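Local coordinates for protein R-imine reductase (Streptomyces kanamyceticus, PDB 3ZGY) that catalyses the NADPH-dependent, R-selective reduction of an imine substrate, at residues S84-V89 and L106-S111; A88-L93 and R118-W123; G112-A117 and A183-A188; P21-G26 and P77-C82. All coordinates share one frame; numbering follows the deposited sequence.

How the contacts relate
Contact 4 is the interior of the coenzyme domain: two neighbouring parallel strands joined by backbone hydrogen bonds, with mostly aliphatic side chains on both faces. Contact 1 follows in the chain and joins helix 86-93 to the next strand, 105-108, through a tyrosine, an asparagine and a threonine; it is partly buried. Contact 2 starts from the same helix and pairs it with helix 114-126, where charged and aromatic side chains mix near the surface. Contact 3, buried again, takes the start of helix 114-126 to the long helix 182-209 through serines and a water. Contacts 1 and 2 have centres about 7 Å apart, whereas contacts 3 and 4 do not touch.

Contact 1: residues S84-V89 and L106-S111; sequences SDYDAV and LVNLTS
Tyr-86, on the first turn of helix 86-93, sets its phenol ring against the side chain of Asn-108, at the end of strand 105-108, and the backbone oxygens just after it. The amide of Asn-108 comes obliquely to the ring, the two planes 44° apart, with ND2 of Asn-108 3.3 Å from CE2 of Tyr-86. Round the rim, O of Ser-111 lies in the ring plane, 3.7 Å from CD1 of Tyr-86, and O of Thr-110 is near the OH end. The hydroxyl of Tyr-86 is hydrogen-bonded to Asp-133 on strand 130-136, and ND2 of Asn-108 to the hydroxyl of Tyr-131. Cutting the Tyr-86 side chain back to an alanine is likely to leave Asp-133 without its phenol partner and to open a gap beside the Asn-108 amide.

Methyl groups of Thr-110 and Val-89 fill the rest of the interface. With CG2 anti to the backbone N, Thr-110 turns this methyl to CA of Asp-85, 3.5 Å away, while CG2 of Val-89 lies 3.7 Å from OG1 of Thr-110.

Strand 78-81, helix 86-93 and strand 105-108 form a beta-alpha-beta unit of the Rossmann-type domain, and Ser-84 and Ser-111, at the two loops, are NADP(+)-binding residues.

The hydrogen bonds brace each side separately. OD1 of Asn-108 accepts from OG1 of Thr-110 (2.8 Å), in the carbonyl plane, and from N of Thr-110, which sits above that plane; the latter closes an Asx turn. Asp-85 is the N-cap of helix 86-93, its OD1 receiving N of Ala-88 at 3.0 Å.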
loop_
_atom_site.group_PDB
_atom_site.type_symbol
_atom_site.label_atom_id
_atom_site.label_comp_id
_atom_site.label_asym_id
_atom_site.label_seq_id
_atom_site.Cartn_x
_atom_site.Cartn_y
_atom_site.Cartn_z
ATOM N N SER D 84 -24.737 -10.406 3.765
ATOM C CA SER D 84 -23.513 -10.881 3.097
ATOM C C SER D 84 -23.294 -10.198 1.766
ATOM O O SER D 84 -22.153 -9.850 1.446
ATOM C CB SER D 84 -23.503 -12.403 2.983
ATOM O OG SER D 84 -24.636 -12.813 2.266
ATOM N N ASP D 85 -24.363 -9.948 0.998
ATOM C CA ASP D 85 -24.206 -9.296 -0.331
ATOM C C ASP D 85 -25.548 -8.805 -0.883
ATOM O O ASP D 85 -26.576 -9.001 -0.232
ATOM C CB ASP D 85 -23.569 -10.265 -1.317
ATOM C CG ASP D 85 -24.377 -11.576 -1.451
ATOM O OD1 ASP D 85 -25.607 -11.621 -1.232
ATOM O OD2 ASP D 85 -23.777 -12.593 -1.784
ATOM N N TYR D 86 -25.541 -8.154 -2.071
ATOM C CA TYR D 86 -26.756 -7.477 -2.600
ATOM C C TYR D 86 -27.819 -8.517 -2.996
ATOM O O TYR D 86 -29.004 -8.252 -2.907
ATOM C CB TYR D 86 -26.428 -6.431 -3.703
ATOM C CG TYR D 86 -25.991 -5.084 -3.103
ATOM C CD1 TYR D 86 -24.827 -4.970 -2.361
ATOM C CD2 TYR D 86 -26.747 -3.932 -3.251
ATOM C CE1 TYR D 86 -24.423 -3.774 -1.812
ATOM C CE2 TYR D 86 -26.330 -2.719 -2.723
ATOM C CZ TYR D 86 -25.175 -2.641 -1.970
ATOM O OH TYR D 86 -24.739 -1.445 -1.348
ATOM N N ASP D 87 -27.402 -9.734 -3.306
ATOM C CA ASP D 87 -28.374 -10.825 -3.532
ATOM C C ASP D 87 -29.203 -11.067 -2.317
ATOM O O ASP D 87 -30.410 -11.252 -2.429
ATOM C CB ASP D 87 -27.688 -12.146 -3.934
ATOM C CG ASP D 87 -26.933 -12.039 -5.267
ATOM O OD1 ASP D 87 -27.271 -11.169 -6.104
ATOM O OD2 ASP D 87 -26.021 -12.848 -5.492
ATOM N N ALA D 88 -28.571 -11.079 -1.145
ATOM C CA ALA D 88 -29.346 -11.217 0.117
ATOM C C ALA D 88 -30.226 -10.007 0.325
ATOM O O ALA D 88 -31.371 -10.146 0.800
ATOM C CB ALA D 88 -28.428 -11.414 1.318
ATOM N N VAL D 89 -29.706 -8.820 -0.030
ATOM C CA VAL D 89 -30.516 -7.619 0.145
ATOM C C VAL D 89 -31.758 -7.795 -0.682
ATOM O O VAL D 89 -32.871 -7.512 -0.224
ATOM C CB VAL D 89 -29.771 -6.333 -0.251
ATOM C CG1 VAL D 89 -30.700 -5.142 -0.206
ATOM C CG2 VAL D 89 -28.590 -6.068 0.677
ATOM N N LEU D 106 -33.544 4.142 4.441
ATOM C CA LEU D 106 -32.902 2.838 4.383
ATOM C C LEU D 106 -31.431 3.065 4.175
ATOM O O LEU D 106 -31.034 3.767 3.252
ATOM C CB LEU D 106 -33.474 2.025 3.235
ATOM C CG LEU D 106 -32.903 0.652 2.970
ATOM C CD1 LEU D 106 -33.185 -0.251 4.144
ATOM C CD2 LEU D 106 -33.553 0.054 1.730
ATOM N N VAL D 107 -30.622 2.540 5.080
ATOM C CA VAL D 107 -29.146 2.670 4.990
ATOM C C VAL D 107 -28.525 1.285 4.779
ATOM O O VAL D 107 -28.684 0.383 5.605
ATOM C CB VAL D 107 -28.586 3.273 6.262
ATOM C CG1 VAL D 107 -27.089 3.323 6.175
ATOM C CG2 VAL D 107 -29.139 4.656 6.472
ATOM N N ASN D 108 -27.882 1.101 3.655
ATOM C CA ASN D 108 -27.456 -0.233 3.268
ATOM C C ASN D 108 -25.961 -0.338 3.301
ATOM O O ASN D 108 -25.264 0.138 2.410
ATOM C CB ASN D 108 -27.957 -0.555 1.893
ATOM C CG ASN D 108 -27.611 -1.957 1.450
ATOM O OD1 ASN D 108 -27.147 -2.807 2.222
ATOM N ND2 ASN D 108 -27.826 -2.209 0.175
ATOM N N LEU D 109 -25.462 -0.915 4.382
ATOM C CA LEU D 109 -24.029 -0.953 4.630
ATOM C C LEU D 109 -23.388 -2.263 4.138
ATOM O O LEU D 109 -22.198 -2.497 4.383
ATOM C CB LEU D 109 -23.776 -0.744 6.121
ATOM C CG LEU D 109 -24.270 0.577 6.701
ATOM C CD1 LEU D 109 -23.948 0.630 8.159
ATOM C CD2 LEU D 109 -23.654 1.758 5.989
ATOM N N THR D 110 -24.172 -3.095 3.442
ATOM C CA THR D 110 -23.661 -4.229 2.702
ATOM C C THR D 110 -22.660 -3.808 1.663
ATOM O O THR D 110 -22.814 -2.787 0.998
ATOM C CB THR D 110 -24.801 -4.958 1.986
ATOM O OG1 THR D 110 -25.836 -5.218 2.927
ATOM C CG2 THR D 110 -24.358 -6.253 1.422
ATOM N N SER D 111 -21.602 -4.602 1.530
ATOM C CA SER D 111 -20.575 -4.391 0.485
ATOM C C SER D 111 -21.030 -4.882 -0.874
ATOM O O SER D 111 -21.570 -5.955 -0.990
ATOM C CB SER D 111 -19.297 -5.146 0.831
ATOM O OG SER D 111 -18.639 -4.484 1.860
#

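Contact 2: residues A88-L93 and R118-W123; sequences AVHALL and RERAAW
Between His-90 and Trp-123, the guanidinium of Arg-120 is held from both faces. ND1 of His-90 lies over one face, the imidazole tilted 56° from the guanidinium plane; across the opposite face is the indole of Trp-123, above whose centre NH1 of Arg-120 sits, 3.3 Å from the ring plane. Bends at chi2 and chi3 fold the arginine back into this position, its CD 3.9 Å from CG1 of Val-89. NE of Arg-120 makes a salt bridge with OE1 of Glu-119 at 2.9 Å, meeting the carboxylate on its syn side. Asp-94 takes a second salt bridge from NH2 and also a hydrogen bond from ND1 of His-90. Water 1 donates to OE1 of Glu-119 and reaches NE2 of His-90 weakly. Leu-93 crosses Trp-123 at about a right angle, its CB 3.6 Å from CH2 of the indole. A leucine in place of Arg-120 would probably leave Glu-119 and Asp-94 without their shared cation and a gap between His-90 and Trp-123. The short helix segments run 16° from parallel with axes 12.3 Å apart, and both Leu-93 and Trp-123 reach Leu-106 of strand 105-108: two successive helices on one side of a Rossmann-type sheet.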
loop_
_atom_site.group_PDB
_atom_site.type_symbol
_atom_site.label_atom_id
_atom_site.label_comp_id
_atom_site.label_asym_id
_atom_site.label_seq_id
_atom_site.Cartn_x
_atom_site.Cartn_y
_atom_site.Cartn_z
ATOM N N ALA D 88 -28.571 -11.079 -1.145
ATOM C CA ALA D 88 -29.346 -11.217 0.117
ATOM C C ALA D 88 -30.226 -10.007 0.325
ATOM O O ALA D 88 -31.371 -10.146 0.800
ATOM C CB ALA D 88 -28.428 -11.414 1.318
ATOM N N VAL D 89 -29.706 -8.820 -0.030
ATOM C CA VAL D 89 -30.516 -7.619 0.145
ATOM C C VAL D 89 -31.758 -7.795 -0.682
ATOM O O VAL D 89 -32.871 -7.512 -0.224
ATOM C CB VAL D 89 -29.771 -6.333 -0.251
ATOM C CG1 VAL D 89 -30.700 -5.142 -0.206
ATOM C CG2 VAL D 89 -28.590 -6.068 0.677
ATOM N N HIS D 90 -31.552 -8.186 -1.939
ATOM C CA HIS D 90 -32.662 -8.481 -2.875
ATOM C C HIS D 90 -33.657 -9.418 -2.226
ATOM O O HIS D 90 -34.857 -9.172 -2.235
ATOM C CB HIS D 90 -32.145 -9.154 -4.156
ATOM C CG HIS D 90 -31.741 -8.203 -5.219
ATOM N ND1 HIS D 90 -32.640 -7.410 -5.875
ATOM C CD2 HIS D 90 -30.525 -7.883 -5.708
ATOM C CE1 HIS D 90 -31.990 -6.620 -6.708
ATOM N NE2 HIS D 90 -30.707 -6.888 -6.627
ATOM N N ALA D 91 -33.142 -10.504 -1.670
ATOM C CA ALA D 91 -33.994 -11.580 -1.140
ATOM C C ALA D 91 -34.838 -11.139 0.076
ATOM O O ALA D 91 -35.970 -11.581 0.243
ATOM C CB ALA D 91 -33.143 -12.800 -0.826
ATOM N N LEU D 92 -34.302 -10.231 0.885
ATOM C CA LEU D 92 -35.014 -9.812 2.068
ATOM C C LEU D 92 -35.931 -8.673 1.803
ATOM O O LEU D 92 -36.975 -8.597 2.430
ATOM C CB LEU D 92 -34.033 -9.392 3.149
ATOM C CG LEU D 92 -33.094 -10.495 3.617
ATOM C CD1 LEU D 92 -32.191 -9.939 4.694
ATOM C CD2 LEU D 92 -33.904 -11.667 4.134
ATOM N N LEU D 93 -35.540 -7.755 0.925
ATOM C CA LEU D 93 -36.289 -6.521 0.761
ATOM C C LEU D 93 -37.309 -6.528 -0.422
ATOM O O LEU D 93 -38.353 -5.924 -0.317
ATOM C CB LEU D 93 -35.332 -5.372 0.577
ATOM C CG LEU D 93 -34.400 -5.081 1.747
ATOM C CD1 LEU D 93 -33.673 -3.764 1.517
ATOM C CD2 LEU D 93 -35.155 -5.052 3.064
ATOM N N ARG D 118 -26.342 1.739 -7.151
ATOM C CA ARG D 118 -27.185 2.603 -7.933
ATOM C C ARG D 118 -28.524 1.950 -8.259
ATOM O O ARG D 118 -29.523 2.633 -8.277
ATOM C CB ARG D 118 -26.447 3.066 -9.150
ATOM C CG ARG D 118 -25.260 3.945 -8.764
ATOM C CD ARG D 118 -24.406 4.363 -9.962
ATOM N NE ARG D 118 -23.405 5.340 -9.558
ATOM C CZ ARG D 118 -22.116 5.304 -9.897
ATOM N NH1 ARG D 118 -21.580 4.306 -10.654
ATOM N NH2 ARG D 118 -21.327 6.273 -9.476
ATOM N N GLU D 119 -28.566 0.638 -8.399
ATOM C CA GLU D 119 -29.831 -0.087 -8.597
ATOM C C GLU D 119 -30.721 0.025 -7.376
ATOM O O GLU D 119 -31.917 0.331 -7.493
ATOM C CB GLU D 119 -29.597 -1.558 -8.876
ATOM C CG GLU D 119 -30.834 -2.360 -9.303
ATOM C CD GLU D 119 -31.682 -2.868 -8.139
ATOM O OE1 GLU D 119 -31.121 -3.308 -7.100
ATOM O OE2 GLU D 119 -32.938 -2.781 -8.248
ATOM N N ARG D 120 -30.147 -0.200 -6.198
ATOM C CA ARG D 120 -30.948 -0.119 -4.985
ATOM C C ARG D 120 -31.463 1.277 -4.733
ATOM O O ARG D 120 -32.600 1.441 -4.333
ATOM C CB ARG D 120 -30.167 -0.578 -3.757
ATOM C CG ARG D 120 -30.013 -2.072 -3.655
ATOM C CD ARG D 120 -31.278 -2.761 -3.246
ATOM N NE ARG D 120 -32.056 -3.204 -4.383
ATOM C CZ ARG D 120 -33.188 -3.884 -4.271
ATOM N NH1 ARG D 120 -33.655 -4.179 -3.091
ATOM N NH2 ARG D 120 -33.852 -4.252 -5.344
ATOM N N ALA D 121 -30.628 2.279 -4.992
ATOM C CA ALA D 121 -31.106 3.652 -4.957
ATOM C C ALA D 121 -32.323 3.860 -5.851
ATOM O O ALA D 121 -33.336 4.380 -5.379
ATOM C CB ALA D 121 -30.011 4.605 -5.345
ATOM N N ALA D 122 -32.270 3.436 -7.123
ATOM C CA ALA D 122 -33.477 3.526 -7.961
ATOM C C ALA D 122 -34.689 2.768 -7.355
ATOM O O ALA D 122 -35.816 3.258 -7.295
ATOM C CB ALA D 122 -33.172 3.038 -9.345
ATOM N N TRP D 123 -34.425 1.581 -6.842
ATOM C CA TRP D 123 -35.469 0.740 -6.269
ATOM C C TRP D 123 -36.080 1.365 -5.046
ATOM O O TRP D 123 -37.289 1.470 -4.930
ATOM C CB TRP D 123 -34.878 -0.602 -5.909
ATOM C CG TRP D 123 -35.724 -1.453 -5.158
ATOM C CD1 TRP D 123 -36.570 -2.302 -5.641
ATOM C CD2 TRP D 123 -35.761 -1.597 -3.731
ATOM N NE1 TRP D 123 -37.207 -2.954 -4.639
ATOM C CE2 TRP D 123 -36.741 -2.529 -3.446
ATOM C CE3 TRP D 123 -35.046 -1.027 -2.680
ATOM C CZ2 TRP D 123 -37.023 -2.952 -2.173
ATOM C CZ3 TRP D 123 -35.356 -1.410 -1.408
ATOM C CH2 TRP D 123 -36.340 -2.364 -1.160
HETATM O O HOH W 1 -28.698 -4.177 -6.588
#

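Contact 3: residues G112-A117 and A183-A188; sequences GTSAQA and ASLYDA
Ser-184 pushes its side chain from helix 182-209 toward the turn that opens helix 114-126. At the root, CB of Ser-184 is 3.4 Å from N of Ser-114 and 3.5 Å from O of Gly-112, so its methylene rests on the backbone of the turn. The next bond carries OG anti to the carbonyl carbon (chi1 -72°), and the hydroxyl arrives 3.0 Å from O of Gly-112 and close to the carbonyl carbon of Thr-113. A hydrogen bond joins OG of Ser-184 to water 2 (2.7 Å), which accepts from N of Gly-112, so the water bridges the two segments. The contact links the Rossmann-type coenzyme domain to the long helix leading into the C-terminal domain, the two-domain plan of imine reductases, just beyond the NADP(+)-binding Ser-111. On the turn itself, Thr-113 is the N-cap of helix 114-126, its OG1 receiving N of Gln-116 at 3.3 Å. Beside it, CB of Ser-114 meets CD1 of Leu-185 at 3.7 Å. The hydroxyl of Ser-114 is hydrogen-bonded to Glu-265 of the second subunit, which also packs on Thr-113 and Leu-185.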
loop_
_atom_site.group_PDB
_atom_site.type_symbol
_atom_site.label_atom_id
_atom_site.label_comp_id
_atom_site.label_asym_id
_atom_site.label_seq_id
_atom_site.Cartn_x
_atom_site.Cartn_y
_atom_site.Cartn_z
ATOM N N GLY D 112 -20.791 -4.095 -1.903
ATOM C CA GLY D 112 -21.114 -4.484 -3.276
ATOM C C GLY D 112 -20.542 -3.530 -4.307
ATOM O O GLY D 112 -19.775 -2.671 -3.992
ATOM N N THR D 113 -20.952 -3.615 -5.553
ATOM C CA THR D 113 -20.425 -2.699 -6.524
ATOM C C THR D 113 -21.263 -1.459 -6.593
ATOM O O THR D 113 -22.422 -1.443 -6.167
ATOM C CB THR D 113 -20.445 -3.349 -7.883
ATOM O OG1 THR D 113 -21.788 -3.792 -8.149
ATOM C CG2 THR D 113 -19.484 -4.546 -7.899
ATOM N N SER D 114 -20.685 -0.436 -7.202
ATOM C CA SER D 114 -21.397 0.765 -7.475
ATOM C C SER D 114 -22.675 0.515 -8.251
ATOM O O SER D 114 -23.691 1.164 -8.000
ATOM C CB SER D 114 -20.515 1.735 -8.213
ATOM O OG SER D 114 -20.301 1.319 -9.507
ATOM N N ALA D 115 -22.677 -0.446 -9.169
ATOM C CA ALA D 115 -23.886 -0.681 -9.968
ATOM C C ALA D 115 -24.954 -1.235 -9.085
ATOM O O ALA D 115 -26.150 -0.944 -9.282
ATOM C CB ALA D 115 -23.614 -1.621 -11.129
ATOM N N GLN D 116 -24.543 -2.042 -8.108
ATOM C CA GLN D 116 -25.533 -2.601 -7.212
ATOM C C GLN D 116 -26.133 -1.497 -6.320
ATOM O O GLN D 116 -27.327 -1.530 -6.006
ATOM C CB GLN D 116 -24.975 -3.717 -6.384
ATOM C CG GLN D 116 -24.559 -4.870 -7.232
ATOM C CD GLN D 116 -23.920 -5.995 -6.443
ATOM O OE1 GLN D 116 -24.315 -7.132 -6.581
ATOM N NE2 GLN D 116 -22.940 -5.687 -5.638
ATOM N N ALA D 117 -25.303 -0.527 -5.962
ATOM C CA ALA D 117 -25.740 0.561 -5.133
ATOM C C ALA D 117 -26.699 1.461 -5.912
ATOM O O ALA D 117 -27.757 1.890 -5.406
ATOM C CB ALA D 117 -24.552 1.345 -4.641
ATOM N N ALA D 183 -19.581 5.253 -2.031
ATOM C CA ALA D 183 -19.039 4.436 -0.959
ATOM C C ALA D 183 -18.401 3.141 -1.529
ATOM O O ALA D 183 -17.339 2.773 -1.094
ATOM C CB ALA D 183 -20.089 4.126 0.050
ATOM N N SER D 184 -19.000 2.548 -2.554
ATOM C CA SER D 184 -18.468 1.334 -3.223
ATOM C C SER D 184 -17.142 1.604 -3.894
ATOM O O SER D 184 -16.236 0.830 -3.809
ATOM C CB SER D 184 -19.479 0.807 -4.268
ATOM O OG SER D 184 -20.620 0.200 -3.645
ATOM N N LEU D 185 -17.046 2.733 -4.559
ATOM C CA LEU D 185 -15.825 3.156 -5.186
ATOM C C LEU D 185 -14.703 3.475 -4.226
ATOM O O LEU D 185 -13.556 3.148 -4.491
ATOM C CB LEU D 185 -16.128 4.376 -6.028
ATOM C CG LEU D 185 -16.528 4.180 -7.503
ATOM C CD1 LEU D 185 -17.022 2.796 -7.828
ATOM C CD2 LEU D 185 -17.544 5.231 -7.899
ATOM N N TYR D 186 -15.009 4.119 -3.111
ATOM C CA TYR D 186 -13.981 4.389 -2.079
ATOM C C TYR D 186 -13.501 3.085 -1.445
ATOM O O TYR D 186 -12.337 2.924 -1.167
ATOM C CB TYR D 186 -14.535 5.271 -0.967
ATOM C CG TYR D 186 -14.348 6.735 -1.213
ATOM C CD1 TYR D 186 -15.223 7.435 -2.001
ATOM C CD2 TYR D 186 -13.305 7.445 -0.630
ATOM C CE1 TYR D 186 -15.038 8.793 -2.242
ATOM C CE2 TYR D 186 -13.123 8.810 -0.874
ATOM C CZ TYR D 186 -14.016 9.477 -1.662
ATOM O OH TYR D 186 -13.876 10.825 -1.925
ATOM N N ASP D 187 -14.427 2.166 -1.230
ATOM C CA ASP D 187 -14.134 0.870 -0.677
ATOM C C ASP D 187 -13.211 0.152 -1.648
ATOM O O ASP D 187 -12.213 -0.441 -1.253
ATOM C CB ASP D 187 -15.482 0.115 -0.471
ATOM C CG ASP D 187 -15.403 -1.108 0.442
ATOM O OD1 ASP D 187 -14.359 -1.236 1.102
ATOM O OD2 ASP D 187 -16.400 -1.936 0.473
ATOM N N ALA D 188 -13.533 0.180 -2.934
ATOM C CA ALA D 188 -12.668 -0.479 -3.915
ATOM C C ALA D 188 -11.261 0.144 -3.907
ATOM O O ALA D 188 -10.291 -0.559 -3.972
ATOM C CB ALA D 188 -13.287 -0.351 -5.289
HETATM O O HOH W 2 -20.628 -1.158 -1.343
#

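Contact 4: residues P21-G26 and P77-C82; sequences PVTVIG and PLVVVC
The flat groups joining Thr-23 and Ile-25 to Leu-78, Val-80 and Cys-82 are backbone peptides, and side chains lie on both faces of the sheet they build. One face carries Val-22, Val-24, Leu-78 and Val-80, with Phe-38 of helix 29-40 over the first two; the other carries Thr-23, Ile-25, Val-79 and Val-81, where Leu-92 of helix 86-93 packs on Ile-25. Strands 22-25 and 78-81 are parallel neighbours at the centre of a Rossmann fold, where the strand order switches direction.

Four hydrogen bonds form the ladder. N of Thr-23 donates to O of Leu-78 at 3.0 Å, and O of Thr-23 receives N of Val-80. The same alternation repeats two residues on, N of Ile-25 giving to O of Val-80 and O of Ile-25 accepting from N of Cys-82, each at 2.8 Å.

CG1 of Val-22 lies alongside CD2 of Leu-78, both side chains pointing the same way, 3.9 Å apart. With CG1 of Ile-25 anti to its carbonyl carbon (chi1 -75°), CD1 reaches back obliquely to CG1 of Val-79, 3.8 Å away. Thr-23 directs its hydroxyl to Ser-76 and the carbonyl of Ala-72. At the strand entrances the rings of Pro-21 and Pro-77 cross at about a right angle.

Gly-26, consistent with the first glycine of a Rossmann-type GxGxxG turn, precedes Leu-27 to Met-30, which bind NADP(+). Its phi of 101° and psi of 121° would drive a beta carbon into the carbonyls of Ile-25 and Cys-82. CA of Gly-26 meets O of Cys-82 at 3.4 Å, a CA-H...O contact.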
loop_
_atom_site.group_PDB
_atom_site.type_symbol
_atom_site.label_atom_id
_atom_site.label_comp_id
_atom_site.label_asym_id
_atom_site.label_seq_id
_atom_site.Cartn_x
_atom_site.Cartn_y
_atom_site.Cartn_z
ATOM N N PRO D 21 -35.642 5.642 17.294
ATOM C CA PRO D 21 -35.599 4.217 17.037
ATOM C C PRO D 21 -34.920 3.844 15.725
ATOM O O PRO D 21 -35.041 4.588 14.752
ATOM C CB PRO D 21 -37.070 3.798 16.995
ATOM C CG PRO D 21 -37.878 5.040 17.013
ATOM C CD PRO D 21 -36.956 6.226 17.033
ATOM N N VAL D 22 -34.177 2.725 15.749
ATOM C CA VAL D 22 -33.458 2.209 14.599
ATOM C C VAL D 22 -33.529 0.678 14.514
ATOM O O VAL D 22 -33.422 0.017 15.517
ATOM C CB VAL D 22 -31.987 2.675 14.521
ATOM C CG1 VAL D 22 -31.780 3.972 15.227
ATOM C CG2 VAL D 22 -31.059 1.695 15.083
ATOM N N THR D 23 -33.722 0.157 13.298
ATOM C CA THR D 23 -33.770 -1.259 13.027
ATOM C C THR D 23 -32.465 -1.700 12.394
ATOM O O THR D 23 -31.816 -0.919 11.658
ATOM C CB THR D 23 -34.958 -1.584 12.140
ATOM O OG1 THR D 23 -36.164 -1.441 12.926
ATOM C CG2 THR D 23 -34.887 -2.972 11.593
ATOM N N VAL D 24 -32.023 -2.916 12.738
ATOM C CA VAL D 24 -30.826 -3.479 12.135
ATOM C C VAL D 24 -31.215 -4.807 11.572
ATOM O O VAL D 24 -31.699 -5.673 12.296
ATOM C CB VAL D 24 -29.667 -3.629 13.124
ATOM C CG1 VAL D 24 -28.540 -4.410 12.489
ATOM C CG2 VAL D 24 -29.139 -2.271 13.538
ATOM N N ILE D 25 -30.964 -4.987 10.279
ATOM C CA ILE D 25 -31.326 -6.215 9.602
ATOM C C ILE D 25 -30.096 -6.931 9.130
ATOM O O ILE D 25 -29.265 -6.376 8.390
ATOM C CB ILE D 25 -32.264 -5.945 8.442
ATOM C CG1 ILE D 25 -33.645 -5.645 9.023
ATOM C CG2 ILE D 25 -32.360 -7.151 7.529
ATOM C CD1 ILE D 25 -34.550 -4.921 8.069
ATOM N N GLY D 26 -29.982 -8.168 9.596
ATOM C CA GLY D 26 -28.792 -8.950 9.359
ATOM C C GLY D 26 -27.938 -8.907 10.607
ATOM O O GLY D 26 -27.500 -7.818 10.995
ATOM N N PRO D 77 -38.121 4.474 11.945
ATOM C CA PRO D 77 -38.019 5.308 10.746
ATOM C C PRO D 77 -36.652 5.179 10.044
ATOM O O PRO D 77 -36.538 5.533 8.866
ATOM C CB PRO D 77 -38.225 6.727 11.301
ATOM C CG PRO D 77 -37.633 6.679 12.644
ATOM C CD PRO D 77 -37.855 5.257 13.155
ATOM N N LEU D 78 -35.647 4.678 10.760
ATOM C CA LEU D 78 -34.302 4.448 10.200
ATOM C C LEU D 78 -34.011 2.959 10.163
ATOM O O LEU D 78 -34.031 2.338 11.217
ATOM C CB LEU D 78 -33.279 5.077 11.097
ATOM C CG LEU D 78 -31.838 4.912 10.698
ATOM C CD1 LEU D 78 -31.599 5.565 9.356
ATOM C CD2 LEU D 78 -30.925 5.554 11.722
ATOM N N VAL D 79 -33.759 2.392 8.973
ATOM C CA VAL D 79 -33.584 0.958 8.805
ATOM C C VAL D 79 -32.198 0.663 8.263
ATOM O O VAL D 79 -31.874 1.064 7.163
ATOM C CB VAL D 79 -34.590 0.381 7.824
ATOM C CG1 VAL D 79 -34.406 -1.123 7.647
ATOM C CG2 VAL D 79 -35.971 0.636 8.357
ATOM N N VAL D 80 -31.374 -0.061 9.029
ATOM C CA VAL D 80 -30.006 -0.343 8.606
ATOM C C VAL D 80 -29.879 -1.799 8.192
ATOM O O VAL D 80 -30.279 -2.687 8.911
ATOM C CB VAL D 80 -29.043 -0.025 9.719
ATOM C CG1 VAL D 80 -27.613 -0.415 9.321
ATOM C CG2 VAL D 80 -29.057 1.444 10.037
ATOM N N VAL D 81 -29.257 -2.037 7.067
ATOM C CA VAL D 81 -29.126 -3.374 6.549
ATOM C C VAL D 81 -27.680 -3.739 6.403
ATOM O O VAL D 81 -26.897 -3.006 5.752
ATOM C CB VAL D 81 -29.762 -3.460 5.153
ATOM C CG1 VAL D 81 -29.606 -4.854 4.571
ATOM C CG2 VAL D 81 -31.253 -3.121 5.252
ATOM N N CYS D 82 -27.312 -4.870 6.979
ATOM C CA CYS D 82 -25.956 -5.384 6.817
ATOM C C CYS D 82 -25.947 -6.880 6.668
ATOM O O CYS D 82 -26.178 -7.603 7.646
ATOM C CB CYS D 82 -25.124 -4.987 7.992
ATOM S SG CYS D 82 -23.390 -5.137 7.506
#